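Local coordinates for protein Dot/Icm T4SS effector (Legionella pneumophila, PDB 6VVE) that acts as a protein-kinase-like effector of Legionella pneumophila that is delivered by the Dot/Icm secretion system and activated by host inositol hexakisphosphate, at residues Y73-T83 with E86-R97; Q125-W133 with M200-F210. All blocks are in the same frame, centred on the assembly; numbering follows the deposited sequence.

Interaction 1 of 2, residues Y73-T83 with E86-R97; sequences YKELGKGEQGT and EKTEDKAMKVSR. With ADP (adenosine-5'-diphosphate), chain C; IHP (inositol hexakisphosphate), chain B.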
# COMPACT_ATOMS: atom_id res chain seq x y z
N TYR A 73 5.55 26.91 -1.25
CA TYR A 73 5.77 25.78 -0.36
C TYR A 73 7.07 25.06 -0.74
O TYR A 73 7.48 25.05 -1.90
CB TYR A 73 4.61 24.79 -0.42
CG TYR A 73 3.33 25.30 0.19
CD1 TYR A 73 3.20 25.46 1.56
CD2 TYR A 73 2.23 25.61 -0.60
CE1 TYR A 73 2.03 25.92 2.13
CE2 TYR A 73 1.06 26.08 -0.05
CZ TYR A 73 0.97 26.23 1.32
OH TYR A 73 -0.20 26.69 1.88
N LYS A 74 7.71 24.46 0.26
CA LYS A 74 8.91 23.69 -0.00
C LYS A 74 8.55 22.41 -0.76
O LYS A 74 7.56 21.74 -0.46
CB LYS A 74 9.63 23.34 1.30
CG LYS A 74 10.97 22.65 1.10
CD LYS A 74 11.54 22.17 2.43
CE LYS A 74 12.17 20.79 2.29
NZ LYS A 74 12.21 20.08 3.60
N GLU A 75 9.37 22.07 -1.75
CA GLU A 75 9.13 20.91 -2.60
C GLU A 75 9.83 19.69 -1.99
O GLU A 75 11.05 19.69 -1.81
CB GLU A 75 9.63 21.17 -4.02
CG GLU A 75 8.69 22.02 -4.85
CD GLU A 75 9.38 22.72 -6.01
OE1 GLU A 75 10.63 22.71 -6.07
OE2 GLU A 75 8.66 23.30 -6.85
N LEU A 76 9.04 18.67 -1.66
CA LEU A 76 9.60 17.43 -1.13
C LEU A 76 10.07 16.50 -2.24
O LEU A 76 10.99 15.71 -2.03
CB LEU A 76 8.57 16.72 -0.26
CG LEU A 76 8.15 17.45 1.02
CD1 LEU A 76 7.08 16.67 1.75
CD2 LEU A 76 9.36 17.69 1.92
N GLY A 77 9.45 16.58 -3.41
CA GLY A 77 9.84 15.73 -4.52
C GLY A 77 8.90 15.92 -5.69
O GLY A 77 7.91 16.66 -5.61
N LYS A 78 9.22 15.22 -6.77
CA LYS A 78 8.44 15.31 -7.99
C LYS A 78 8.59 14.02 -8.78
O LYS A 78 9.70 13.47 -8.87
CB LYS A 78 8.88 16.50 -8.84
CG LYS A 78 7.86 16.93 -9.90
CD LYS A 78 8.51 17.81 -10.97
CE LYS A 78 7.46 18.40 -11.92
NZ LYS A 78 6.53 17.36 -12.46
N GLY A 79 7.48 13.54 -9.33
CA GLY A 79 7.50 12.36 -10.17
C GLY A 79 6.98 12.65 -11.57
O GLY A 79 7.05 13.79 -12.04
N GLU A 80 6.45 11.63 -12.23
CA GLU A 80 5.90 11.83 -13.57
C GLU A 80 4.55 12.53 -13.53
O GLU A 80 4.25 13.36 -14.40
CB GLU A 80 5.77 10.49 -14.29
CG GLU A 80 7.09 9.87 -14.72
CD GLU A 80 7.80 10.69 -15.78
OE1 GLU A 80 7.11 11.36 -16.58
OE2 GLU A 80 9.05 10.67 -15.81
N GLN A 81 3.74 12.24 -12.51
CA GLN A 81 2.35 12.65 -12.49
C GLN A 81 2.02 13.66 -11.40
O GLN A 81 0.83 13.89 -11.12
CB GLN A 81 1.44 11.43 -12.34
CG GLN A 81 1.07 10.76 -13.66
CD GLN A 81 0.16 11.63 -14.51
OE1 GLN A 81 -0.12 12.78 -14.17
NE2 GLN A 81 -0.30 11.08 -15.63
N GLY A 82 3.01 14.27 -10.77
CA GLY A 82 2.70 15.27 -9.77
C GLY A 82 3.93 15.83 -9.10
O GLY A 82 5.06 15.41 -9.36
N THR A 83 3.69 16.82 -8.24
CA THR A 83 4.70 17.44 -7.40
C THR A 83 4.22 17.39 -5.97
O THR A 83 3.04 17.65 -5.70
CB THR A 83 4.97 18.89 -7.82
OG1 THR A 83 5.33 18.94 -9.21
CG2 THR A 83 6.09 19.50 -6.99
N GLU A 86 5.62 20.29 1.06
CA GLU A 86 5.56 20.16 2.51
C GLU A 86 4.59 21.21 3.03
O GLU A 86 4.94 22.39 3.16
CB GLU A 86 6.94 20.31 3.14
CG GLU A 86 6.93 20.17 4.66
CD GLU A 86 8.30 20.39 5.27
OE1 GLU A 86 9.31 20.18 4.57
OE2 GLU A 86 8.36 20.76 6.46
N LYS A 87 3.36 20.79 3.33
CA LYS A 87 2.38 21.70 3.90
C LYS A 87 2.75 22.05 5.34
O LYS A 87 2.75 23.23 5.72
CB LYS A 87 0.98 21.07 3.84
CG LYS A 87 -0.14 21.97 4.34
CD LYS A 87 -0.23 23.25 3.52
CE LYS A 87 -1.58 23.93 3.70
NZ LYS A 87 -1.68 24.66 4.99
N THR A 88 3.06 21.04 6.15
CA THR A 88 3.56 21.23 7.50
C THR A 88 4.66 20.21 7.75
O THR A 88 4.98 19.38 6.89
CB THR A 88 2.44 21.09 8.55
OG1 THR A 88 2.00 19.73 8.60
CG2 THR A 88 1.27 22.00 8.21
N GLU A 89 5.26 20.26 8.95
CA GLU A 89 6.30 19.30 9.28
C GLU A 89 5.77 17.87 9.33
O GLU A 89 6.56 16.92 9.28
CB GLU A 89 6.95 19.66 10.61
CG GLU A 89 6.12 19.33 11.84
CD GLU A 89 6.74 19.83 13.13
OE1 GLU A 89 7.99 19.87 13.22
OE2 GLU A 89 5.99 20.20 14.06
N ASP A 90 4.45 17.70 9.43
CA ASP A 90 3.84 16.39 9.59
C ASP A 90 2.97 15.98 8.41
O ASP A 90 2.47 14.84 8.40
CB ASP A 90 2.99 16.35 10.87
CG ASP A 90 3.80 16.62 12.12
OD1 ASP A 90 4.84 15.96 12.30
OD2 ASP A 90 3.40 17.50 12.91
N LYS A 91 2.77 16.85 7.42
CA LYS A 91 1.81 16.59 6.36
C LYS A 91 2.38 16.98 5.01
O LYS A 91 2.88 18.10 4.84
CB LYS A 91 0.50 17.36 6.62
CG LYS A 91 -0.58 17.11 5.59
CD LYS A 91 -1.89 17.75 6.00
CE LYS A 91 -1.81 19.27 5.97
NZ LYS A 91 -3.12 19.91 6.25
N ALA A 92 2.28 16.06 4.05
CA ALA A 92 2.68 16.29 2.67
C ALA A 92 1.45 16.62 1.83
O ALA A 92 0.31 16.32 2.19
CB ALA A 92 3.39 15.06 2.10
N MSE A 93 1.70 17.24 0.68
CA MSE A 93 0.64 17.74 -0.20
C MSE A 93 1.03 17.56 -1.67
O MSE A 93 1.99 18.17 -2.15
CB MSE A 93 0.38 19.22 0.10
CG MSE A 93 -0.77 19.86 -0.65
SE MSE A 93 -0.97 21.67 -0.09
CE MSE A 93 -2.65 22.23 -0.77
N LYS A 94 0.29 16.71 -2.37
CA LYS A 94 0.61 16.34 -3.74
C LYS A 94 -0.37 16.99 -4.71
O LYS A 94 -1.59 16.93 -4.50
CB LYS A 94 0.59 14.81 -3.91
CG LYS A 94 0.95 14.32 -5.30
CD LYS A 94 1.27 12.83 -5.29
CE LYS A 94 1.50 12.30 -6.69
NZ LYS A 94 1.88 10.85 -6.67
N VAL A 95 0.16 17.59 -5.76
CA VAL A 95 -0.63 18.21 -6.82
C VAL A 95 -0.43 17.36 -8.07
O VAL A 95 0.65 17.36 -8.68
CB VAL A 95 -0.21 19.67 -7.07
CG1 VAL A 95 -0.91 20.22 -8.31
CG2 VAL A 95 -0.53 20.52 -5.86
N SER A 96 -1.48 16.64 -8.47
CA SER A 96 -1.40 15.77 -9.63
C SER A 96 -1.63 16.57 -10.91
O SER A 96 -2.23 17.64 -10.91
CB SER A 96 -2.41 14.64 -9.53
OG SER A 96 -2.46 13.90 -10.74
N ARG A 97 -1.14 16.02 -12.02
CA ARG A 97 -1.27 16.64 -13.33
C ARG A 97 -2.57 16.29 -14.03
O ARG A 97 -2.81 16.76 -15.15
CB ARG A 97 -0.09 16.22 -14.22
CG ARG A 97 1.23 16.89 -13.87
CD ARG A 97 2.38 16.41 -14.76
NE ARG A 97 2.09 16.56 -16.18
CZ ARG A 97 1.80 15.56 -17.01
NH1 ARG A 97 1.76 14.31 -16.57
NH2 ARG A 97 1.55 15.82 -18.28
PB ADP C . 6.26 8.91 -8.12
O1B ADP C . 6.77 7.49 -8.07
O2B ADP C . 7.35 9.94 -8.27
O3B ADP C . 5.06 9.13 -9.02
PA ADP C . 5.25 10.60 -6.06
O1A ADP C . 4.11 10.34 -5.10
O2A ADP C . 5.05 11.54 -7.22
O3A ADP C . 5.68 9.15 -6.63
O5' ADP C . 6.48 11.12 -5.19
C5' ADP C . 7.59 11.79 -5.77
C4' ADP C . 8.59 12.12 -4.70
O4' ADP C . 8.03 12.99 -3.69
C3' ADP C . 9.13 10.88 -3.95
O3' ADP C . 10.25 10.30 -4.55
C2' ADP C . 9.44 11.45 -2.54
O2' ADP C . 10.79 11.87 -2.48
C1' ADP C . 8.49 12.65 -2.38
N9 ADP C . 7.38 12.22 -1.52
C8 ADP C . 6.22 11.67 -1.95
N7 ADP C . 5.41 11.38 -0.90
C5 ADP C . 6.05 11.75 0.21
C6 ADP C . 5.75 11.72 1.66
N6 ADP C . 4.58 11.24 2.10
N1 ADP C . 6.69 12.21 2.52
C2 ADP C . 7.87 12.70 2.07
N3 ADP C . 8.20 12.75 0.77
C4 ADP C . 7.35 12.30 -0.19
C1 IHP B . -4.98 23.29 7.46
C2 IHP B . -5.33 24.78 7.54
C3 IHP B . -6.41 25.16 6.51
C4 IHP B . -7.66 24.30 6.70
C5 IHP B . -7.31 22.81 6.49
C6 IHP B . -6.20 22.36 7.45
O11 IHP B . -4.20 22.94 8.59
P1 IHP B . -2.61 22.63 8.38
O21 IHP B . -2.24 21.40 9.17
O31 IHP B . -2.31 22.43 6.92
O41 IHP B . -1.80 23.82 8.89
O12 IHP B . -4.16 25.51 7.28
P2 IHP B . -3.70 26.69 8.34
O22 IHP B . -4.57 26.63 9.57
O32 IHP B . -2.27 26.46 8.74
O42 IHP B . -3.85 28.03 7.68
O13 IHP B . -5.89 24.92 5.24
P3 IHP B . -6.09 26.02 4.04
O23 IHP B . -6.59 27.34 4.62
O33 IHP B . -4.75 26.24 3.35
O43 IHP B . -7.08 25.51 3.02
O14 IHP B . -8.63 24.68 5.77
P4 IHP B . -10.15 24.96 6.34
O24 IHP B . -10.13 26.10 7.32
O34 IHP B . -10.64 23.71 7.06
O44 IHP B . -11.07 25.30 5.19
O15 IHP B . -8.44 22.04 6.73
P5 IHP B . -9.14 21.25 5.47
O25 IHP B . -10.64 21.19 5.70
O35 IHP B . -8.87 21.98 4.18
O45 IHP B . -8.58 19.85 5.40
O16 IHP B . -5.76 21.08 7.05
P6 IHP B . -6.09 19.78 8.01
O26 IHP B . -4.83 18.98 8.25
O36 IHP B . -6.65 20.25 9.33
O46 IHP B . -7.12 18.92 7.31
O HOH W 1 6.47 24.43 2.75
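Thr83 and Val95 form a hydrogen-bonded antiparallel pair in which each backbone amide donates to the other residue's carbonyl; the straighter of the two bonds, from Val95 N to Thr83 O, is 2.9 Å long with an angle of 172° at the hydrogen. The neighbouring Lys94 leaves this strand almost fully extended. Its CB and CG run past Thr83 O, CG at 4.0 Å, before CD and CE approach the alpha-phosphate of ADP. NZ then donates to O1A of ADP at 2.8 Å and also forms a salt bridge with Asp207. Strands 74-78, 82-88 and 91-96 are part of the antiparallel sheet of a kinase-like N-lobe: the GKGEQG turn between the first two matches a glycine-rich loop, and Lys94 probably corresponds to the conserved nucleotide-binding lysine of protein kinases. Gly77 and Gly79, without side chains, let this turn lie close against the ribose and beta-phosphate. Gly82 and Ser96 form the adjoining non-hydrogen-bonded pair, and the buried Gly82 N has no partner in the model.

Toward the other end of the sheet, Glu86 crosses Leu76 at about a right angle, with Glu86 CB resting 3.8 Å from Leu76 CG. Its chain stays extended, carrying OE1 to a salt bridge with Lys74 NZ at 3.1 Å. The next residue, Lys87, runs beside the Tyr73 side chain in the same direction. A bend at chi2 (60°) brings Lys87 CD and CE along the phenol, CE 3.6 Å from Tyr73 OH, and NZ continues to O31 of inositol hexakisphosphate at 3.0 Å. That same phosphate oxygen accepts from Lys91 NZ at 2.7 Å, so two lysines grip one oxygen. The selenium of Met93, modelled as selenomethionine, stands over the Tyr73 ring in a loose Met-aromatic contact.

Interaction 2 of 2, residues Q125-W133 with M200-F210; sequences QEHFVLGLW and MVKTIDLDGGF. With ADP (adenosine-5'-diphosphate), chain C.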
# COMPACT_ATOMS: atom_id res chain seq x y z
N GLN A 125 -1.18 -0.71 8.90
CA GLN A 125 -1.38 0.65 8.40
C GLN A 125 -0.08 1.44 8.35
O GLN A 125 0.11 2.27 7.46
CB GLN A 125 -2.41 1.38 9.28
CG GLN A 125 -2.70 2.81 8.82
CD GLN A 125 -3.74 3.51 9.68
OE1 GLN A 125 -4.43 2.88 10.48
NE2 GLN A 125 -3.84 4.82 9.51
N GLU A 126 0.83 1.18 9.30
CA GLU A 126 2.05 1.97 9.40
C GLU A 126 2.95 1.83 8.17
O GLU A 126 3.80 2.70 7.95
CB GLU A 126 2.83 1.57 10.66
CG GLU A 126 3.24 0.09 10.69
CD GLU A 126 2.37 -0.75 11.61
OE1 GLU A 126 1.14 -0.52 11.67
OE2 GLU A 126 2.93 -1.63 12.30
N HIS A 127 2.80 0.77 7.39
CA HIS A 127 3.68 0.50 6.26
C HIS A 127 3.21 1.15 4.96
O HIS A 127 3.91 1.06 3.95
CB HIS A 127 3.79 -1.01 6.04
CG HIS A 127 4.54 -1.73 7.12
ND1 HIS A 127 5.92 -1.70 7.22
CD2 HIS A 127 4.11 -2.51 8.15
CE1 HIS A 127 6.30 -2.42 8.26
NE2 HIS A 127 5.22 -2.92 8.84
N PHE A 128 2.06 1.80 4.96
CA PHE A 128 1.49 2.40 3.77
C PHE A 128 1.07 3.83 4.07
O PHE A 128 0.53 4.12 5.14
CB PHE A 128 0.29 1.59 3.26
CG PHE A 128 0.59 0.14 3.06
CD1 PHE A 128 0.51 -0.75 4.13
CD2 PHE A 128 0.96 -0.35 1.82
CE1 PHE A 128 0.79 -2.10 3.95
CE2 PHE A 128 1.24 -1.69 1.64
CZ PHE A 128 1.16 -2.57 2.71
N VAL A 129 1.33 4.74 3.13
CA VAL A 129 1.07 6.17 3.33
C VAL A 129 -0.16 6.48 2.47
O VAL A 129 -0.07 6.87 1.31
CB VAL A 129 2.26 7.04 2.97
CG1 VAL A 129 1.89 8.51 3.09
CG2 VAL A 129 3.44 6.71 3.84
N LEU A 130 -1.34 6.38 3.09
CA LEU A 130 -2.58 6.77 2.43
C LEU A 130 -2.95 8.20 2.81
O LEU A 130 -2.34 8.82 3.70
CB LEU A 130 -3.71 5.80 2.78
CG LEU A 130 -3.58 4.40 2.17
CD1 LEU A 130 -4.67 3.47 2.69
CD2 LEU A 130 -3.65 4.48 0.65
N GLY A 131 -3.97 8.72 2.14
CA GLY A 131 -4.37 10.10 2.34
C GLY A 131 -5.69 10.36 1.66
O GLY A 131 -6.38 9.43 1.26
N LEU A 132 -6.03 11.64 1.52
CA LEU A 132 -7.31 12.03 0.95
C LEU A 132 -7.14 13.22 0.02
O LEU A 132 -6.27 14.07 0.22
CB LEU A 132 -8.33 12.38 2.04
CG LEU A 132 -8.62 11.29 3.07
CD1 LEU A 132 -9.47 11.85 4.21
CD2 LEU A 132 -9.30 10.10 2.42
N TRP A 133 -7.99 13.26 -1.01
CA TRP A 133 -8.00 14.35 -1.97
C TRP A 133 -8.91 15.45 -1.44
O TRP A 133 -10.10 15.22 -1.20
CB TRP A 133 -8.49 13.86 -3.33
CG TRP A 133 -7.52 12.99 -4.06
CD1 TRP A 133 -7.51 11.63 -4.11
CD2 TRP A 133 -6.40 13.43 -4.83
NE1 TRP A 133 -6.46 11.19 -4.88
CE2 TRP A 133 -5.76 12.28 -5.34
CE3 TRP A 133 -5.87 14.68 -5.16
CZ2 TRP A 133 -4.63 12.34 -6.14
CZ3 TRP A 133 -4.75 14.74 -5.96
CH2 TRP A 133 -4.14 13.58 -6.44
N MSE A 200 11.02 1.37 10.30
CA MSE A 200 10.47 0.49 9.29
C MSE A 200 10.67 1.00 7.87
O MSE A 200 11.30 2.03 7.65
CB MSE A 200 8.97 0.31 9.55
CG MSE A 200 8.18 1.61 9.36
SE MSE A 200 6.31 1.48 9.92
CE MSE A 200 6.58 1.31 11.84
N VAL A 201 10.13 0.25 6.92
CA VAL A 201 10.03 0.67 5.53
C VAL A 201 8.56 0.90 5.21
O VAL A 201 7.72 0.06 5.53
CB VAL A 201 10.65 -0.37 4.58
CG1 VAL A 201 10.17 -0.14 3.16
CG2 VAL A 201 12.16 -0.30 4.65
N LYS A 202 8.26 2.05 4.60
CA LYS A 202 6.92 2.39 4.15
C LYS A 202 6.92 2.52 2.63
O LYS A 202 7.97 2.58 1.98
CB LYS A 202 6.45 3.70 4.79
CG LYS A 202 6.56 3.75 6.30
CD LYS A 202 6.23 5.15 6.83
CE LYS A 202 6.35 5.23 8.34
NZ LYS A 202 5.25 4.50 9.03
N THR A 203 5.73 2.55 2.06
CA THR A 203 5.57 2.72 0.62
C THR A 203 4.63 3.90 0.35
O THR A 203 3.62 4.07 1.04
CB THR A 203 5.03 1.46 -0.06
OG1 THR A 203 5.05 1.65 -1.49
CG2 THR A 203 3.61 1.14 0.39
N ILE A 204 4.96 4.68 -0.68
CA ILE A 204 4.21 5.88 -1.02
C ILE A 204 3.65 5.75 -2.43
O ILE A 204 3.65 4.66 -3.02
CB ILE A 204 5.11 7.12 -0.90
CG1 ILE A 204 6.37 6.96 -1.76
CG2 ILE A 204 5.49 7.35 0.55
CD1 ILE A 204 7.23 8.22 -1.85
N ASP A 205 3.19 6.86 -3.00
CA ASP A 205 2.61 6.88 -4.35
C ASP A 205 1.31 6.08 -4.39
O ASP A 205 1.06 5.34 -5.35
CB ASP A 205 3.60 6.37 -5.38
CG ASP A 205 3.23 6.76 -6.81
OD1 ASP A 205 2.43 7.70 -6.99
OD2 ASP A 205 3.72 6.11 -7.75
N LEU A 206 0.49 6.23 -3.35
CA LEU A 206 -0.79 5.54 -3.25
C LEU A 206 -1.98 6.49 -3.37
O LEU A 206 -3.07 6.18 -2.85
CB LEU A 206 -0.86 4.76 -1.94
CG LEU A 206 0.04 3.54 -1.78
CD1 LEU A 206 0.04 3.04 -0.35
CD2 LEU A 206 -0.38 2.43 -2.73
N ASP A 207 -1.81 7.64 -4.02
CA ASP A 207 -2.87 8.63 -4.05
C ASP A 207 -4.07 8.18 -4.88
O ASP A 207 -5.11 8.83 -4.85
CB ASP A 207 -2.34 9.97 -4.58
CG ASP A 207 -1.55 9.81 -5.87
OD1 ASP A 207 -0.47 9.17 -5.85
OD2 ASP A 207 -2.01 10.34 -6.90
N GLY A 208 -3.95 7.10 -5.65
CA GLY A 208 -5.08 6.47 -6.28
C GLY A 208 -5.66 5.31 -5.50
O GLY A 208 -6.57 4.64 -6.01
N GLY A 209 -5.17 5.05 -4.30
CA GLY A 209 -5.56 3.87 -3.57
C GLY A 209 -4.91 2.62 -4.14
O GLY A 209 -4.17 2.65 -5.13
N PHE A 210 -5.19 1.50 -3.49
CA PHE A 210 -4.68 0.23 -3.98
C PHE A 210 -5.48 -0.23 -5.20
O PHE A 210 -6.63 0.15 -5.40
CB PHE A 210 -4.74 -0.85 -2.90
CG PHE A 210 -3.90 -0.56 -1.70
CD1 PHE A 210 -2.52 -0.56 -1.80
CD2 PHE A 210 -4.49 -0.29 -0.47
CE1 PHE A 210 -1.74 -0.30 -0.68
CE2 PHE A 210 -3.72 -0.03 0.63
CZ PHE A 210 -2.34 -0.03 0.52
PB ADP C . 6.26 8.91 -8.12
O1B ADP C . 6.77 7.49 -8.07
O2B ADP C . 7.35 9.94 -8.27
O3B ADP C . 5.06 9.13 -9.02
PA ADP C . 5.25 10.60 -6.06
O1A ADP C . 4.11 10.34 -5.10
O2A ADP C . 5.05 11.54 -7.22
O3A ADP C . 5.68 9.15 -6.63
O5' ADP C . 6.48 11.12 -5.19
C5' ADP C . 7.59 11.79 -5.77
C4' ADP C . 8.59 12.12 -4.70
O4' ADP C . 8.03 12.99 -3.69
C3' ADP C . 9.13 10.88 -3.95
O3' ADP C . 10.25 10.30 -4.55
C2' ADP C . 9.44 11.45 -2.54
O2' ADP C . 10.79 11.87 -2.48
C1' ADP C . 8.49 12.65 -2.38
N9 ADP C . 7.38 12.22 -1.52
C8 ADP C . 6.22 11.67 -1.95
N7 ADP C . 5.41 11.38 -0.90
C5 ADP C . 6.05 11.75 0.21
C6 ADP C . 5.75 11.72 1.66
N6 ADP C . 4.58 11.24 2.10
N1 ADP C . 6.69 12.21 2.52
C2 ADP C . 7.87 12.70 2.07
N3 ADP C . 8.20 12.75 0.77
C4 ADP C . 7.35 12.30 -0.19
O HOH W 2 1.11 7.74 -0.90
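Lys202 NZ reaches Glu126 O at 2.6 Å, in the plane of the carbonyl and on a lone pair. Here the loop linking helix 102-121 to strand 132-134, probably the counterpart of the alphaC-beta4 loop of protein kinases, docks on strand 201-203 and on Asp205-Leu206-Asp207, which probably takes the place of the DFG motif. The backbones form a single bridge: Thr203 N donates to His127 O, and Val129 N to Thr203 O. The His127 ring adds a nearly straight bond (170°) from ND1 to Val201 O, which lies close to the ring plane, while the selenium of selenomethionine Met200 covers one face, offset toward the rim. Beyond the bridge, side chains from both segments pack an apolar patch. Phe210 turns its edge toward the face of Phe128 in an offset edge-to-face pair, planes at 84° and centroids 5.4 Å apart. Thr203 CG2 presses to 3.4 Å from Phe128 CD2, while the Thr203 hydroxyl is hydrogen-bonded to Asn193 O. Leu206 CB meets Leu130 CD2. Two polar links remain: a water accepts from Leu206 N and donates to Val129 O, and within the type I turn from Leu206 to Gly209, Asp207 O accepts from the indole NE1 of Trp133 at 2.7 Å, tilted 19° out of the ring plane.

Overall arrangement
The centres of interactions 1 and 2 lie about 14 Å apart, and the two meet at the nucleotide. Lys94 of interaction 1 is joined to interaction 2 by a salt bridge, NZ to Asp207 OD1 at 3.0 Å, with a longer, weaker ion pair to Asp205 OD1 at 3.2 Å. Beside it, Ser96 CB packs on Trp133 CH2 at 3.7 Å. ADP is held between them: the glycine-rich turn and Lys94 meet its ribose and phosphates, while Val129 and Ile204 line the adenine. A bound manganese ion lies about 3 Å from the Lys94 side chain and about 6 Å from that of Asp207. Strand 91-96 carries both Lys91 for inositol hexakisphosphate and Lys94 for ADP, so interaction 1 touches both ligands, whereas interaction 2 reaches ADP.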